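TqaL (Neurospora crassa, PDB 7EEH) belongs to the 2OG-Fe dioxygenase family of the cupin clan and holds an iron(III) ion within its antiparallel beta fold. Local coordinates at residues 128-131 and 132-136. The protein carries 1 engineered substitution. Numbering follows the deposited sequence.
Sequences TAFQ and ALLVF
F130 and L134 meet one helical turn apart because F130 swings CG anti to its own N (chi1 169°), while L134 sets CG anti to its carbonyl carbon (chi1 -79°). The ring corner CE2 then lies 3.6 Å from CD1 of L134, the methyl approaching at a slant, and CZ touches the same methyl. Both side chains are buried: F130 also packs on L272 and L134 on F274, both from strand 267-277. Beneath them runs regular alpha-helical i to i+4 bonding. L134 N donates to F130 O at 3.1 Å, tying together the backbones of the two residues whose side chains touch. V135 N reaches Q131 O at 3.0 Å. CG2 of V135 rests 3.4 Å from Q131 O. At the start of the helix A132 N binds T128 O at 2.9 Å; L133 N to A129 O follows. N127 OD1 accepts from F130 N in the first turn, and T128 OG1 is held by D54 and T51 N. A132 and L133 lean on L45 of helix 38-48, so helix 128-141 is packed between that helix and the sheet. The contact thus pairs apolar side-chain packing with backbone bonding: the carbonyls of T128 to Q131 are each met by an amide four residues on, while F130 N is met by the N127 side chain, and hydrocarbon surface faces the core.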
ATOM      1  N   THR B 128       4.673  21.300 -12.946  1.00 23.89           N
ATOM      2  CA  THR B 128       3.928  20.637 -11.871  1.00 25.13           C
ATOM      3  C   THR B 128       4.803  19.748 -10.991  1.00 20.14           C
ATOM      4  O   THR B 128       4.400  19.434  -9.862  1.00 21.91           O
ATOM      5  CB  THR B 128       2.783  19.791 -12.438  1.00 22.38           C
ATOM      6  OG1 THR B 128       3.329  18.751 -13.267  1.00 21.84           O
ATOM      7  CG2 THR B 128       1.837  20.657 -13.250  1.00 25.31           C
ATOM      8  N   ALA B 129       5.954  19.296 -11.488  1.00 21.14           N
ATOM      9  CA  ALA B 129       6.885  18.560 -10.638  1.00 19.74           C
ATOM     10  C   ALA B 129       7.596  19.500  -9.679  1.00 22.06           C
ATOM     11  O   ALA B 129       7.720  19.197  -8.485  1.00 20.66           O
ATOM     12  CB  ALA B 129       7.905  17.783 -11.479  1.00 18.39           C
ATOM     13  N   PHE B 130       8.053  20.652 -10.171  1.00 19.41           N
ATOM     14  CA  PHE B 130       8.576  21.666  -9.256  1.00 19.87           C
ATOM     15  C   PHE B 130       7.540  22.046  -8.206  1.00 20.96           C
ATOM     16  O   PHE B 130       7.869  22.170  -7.016  1.00 20.45           O
ATOM     17  CB  PHE B 130       9.019  22.919 -10.016  1.00 19.78           C
ATOM     18  CG  PHE B 130       9.313  24.097  -9.109  1.00 19.27           C
ATOM     19  CD1 PHE B 130      10.535  24.202  -8.462  1.00 19.69           C
ATOM     20  CD2 PHE B 130       8.360  25.081  -8.891  1.00 16.17           C
ATOM     21  CE1 PHE B 130      10.805  25.272  -7.620  1.00 20.94           C
ATOM     22  CE2 PHE B 130       8.626  26.156  -8.053  1.00 18.72           C
ATOM     23  CZ  PHE B 130       9.847  26.254  -7.417  1.00 18.85           C
ATOM     24  N   GLN B 131       6.283  22.256  -8.628  1.00 19.44           N
ATOM     25  CA  GLN B 131       5.236  22.596  -7.668  1.00 21.78           C
ATOM     26  C   GLN B 131       5.047  21.473  -6.654  1.00 20.37           C
ATOM     27  O   GLN B 131       4.869  21.731  -5.463  1.00 20.89           O
ATOM     28  CB  GLN B 131       3.919  22.897  -8.386  1.00 24.29           C
ATOM     29  CG  GLN B 131       4.000  24.115  -9.328  1.00 25.40           C
ATOM     30  CD  GLN B 131       2.667  24.477  -9.967  1.00 29.12           C
ATOM     31  OE1 GLN B 131       1.752  23.660 -10.026  1.00 25.61           O
ATOM     32  NE2 GLN B 131       2.554  25.715 -10.442  1.00 25.57           N
ATOM     33  N   ALA B 132       5.088  20.224  -7.109  1.00 21.50           N
ATOM     34  CA  ALA B 132       4.984  19.104  -6.179  1.00 22.02           C
ATOM     35  C   ALA B 132       6.130  19.117  -5.178  1.00 19.21           C
ATOM     36  O   ALA B 132       5.939  18.782  -4.004  1.00 20.25           O
ATOM     37  CB  ALA B 132       4.953  17.784  -6.942  1.00 16.87           C
ATOM     38  N   LEU B 133       7.322  19.542  -5.613  1.00 19.66           N
ATOM     39  CA  LEU B 133       8.445  19.645  -4.683  1.00 18.15           C
ATOM     40  C   LEU B 133       8.165  20.658  -3.583  1.00 19.85           C
ATOM     41  O   LEU B 133       8.489  20.414  -2.419  1.00 20.90           O
ATOM     42  CB  LEU B 133       9.736  20.007  -5.419  1.00 19.33           C
ATOM     43  CG  LEU B 133      10.513  18.836  -6.027  1.00 18.18           C
ATOM     44  CD1 LEU B 133      11.634  19.337  -6.938  1.00 17.36           C
ATOM     45  CD2 LEU B 133      11.066  17.900  -4.932  1.00 17.09           C
ATOM     46  N   LEU B 134       7.569  21.803  -3.927  1.00 21.66           N
ATOM     47  CA  LEU B 134       7.212  22.787  -2.908  1.00 19.48           C
ATOM     48  C   LEU B 134       6.179  22.225  -1.942  1.00 20.95           C
ATOM     49  O   LEU B 134       6.292  22.399  -0.725  1.00 20.85           O
ATOM     50  CB  LEU B 134       6.675  24.060  -3.562  1.00 19.94           C
ATOM     51  CG  LEU B 134       7.674  25.057  -4.163  1.00 19.12           C
ATOM     52  CD1 LEU B 134       6.912  26.116  -4.928  1.00 19.04           C
ATOM     53  CD2 LEU B 134       8.539  25.699  -3.078  1.00 16.45           C
ATOM     54  N   VAL B 135       5.135  21.582  -2.474  1.00 21.36           N
ATOM     55  CA  VAL B 135       4.111  21.001  -1.614  1.00 20.14           C
ATOM     56  C   VAL B 135       4.740  19.966  -0.689  1.00 19.20           C
ATOM     57  O   VAL B 135       4.484  19.953   0.522  1.00 21.93           O
ATOM     58  CB  VAL B 135       2.973  20.409  -2.469  1.00 21.71           C
ATOM     59  CG1 VAL B 135       1.946  19.754  -1.609  1.00 21.22           C
ATOM     60  CG2 VAL B 135       2.302  21.517  -3.286  1.00 21.81           C
ATOM     61  N   PHE B 136       5.580  19.092  -1.249  1.00 20.70           N
ATOM     62  CA  PHE B 136       6.284  18.083  -0.459  1.00 20.05           C
ATOM     63  C   PHE B 136       6.978  18.708   0.742  1.00 20.27           C
ATOM     64  O   PHE B 136       6.810  18.252   1.881  1.00 21.36           O
ATOM     65  CB  PHE B 136       7.301  17.362  -1.352  1.00 16.03           C
ATOM     66  CG  PHE B 136       8.265  16.431  -0.618  1.00 18.06           C
ATOM     67  CD1 PHE B 136       7.926  15.102  -0.380  1.00 19.49           C
ATOM     68  CD2 PHE B 136       9.535  16.860  -0.268  1.00 16.48           C
ATOM     69  CE1 PHE B 136       8.831  14.228   0.225  1.00 17.51           C
ATOM     70  CE2 PHE B 136      10.444  16.003   0.332  1.00 20.55           C
ATOM     71  CZ  PHE B 136      10.088  14.677   0.582  1.00 20.98           C
TER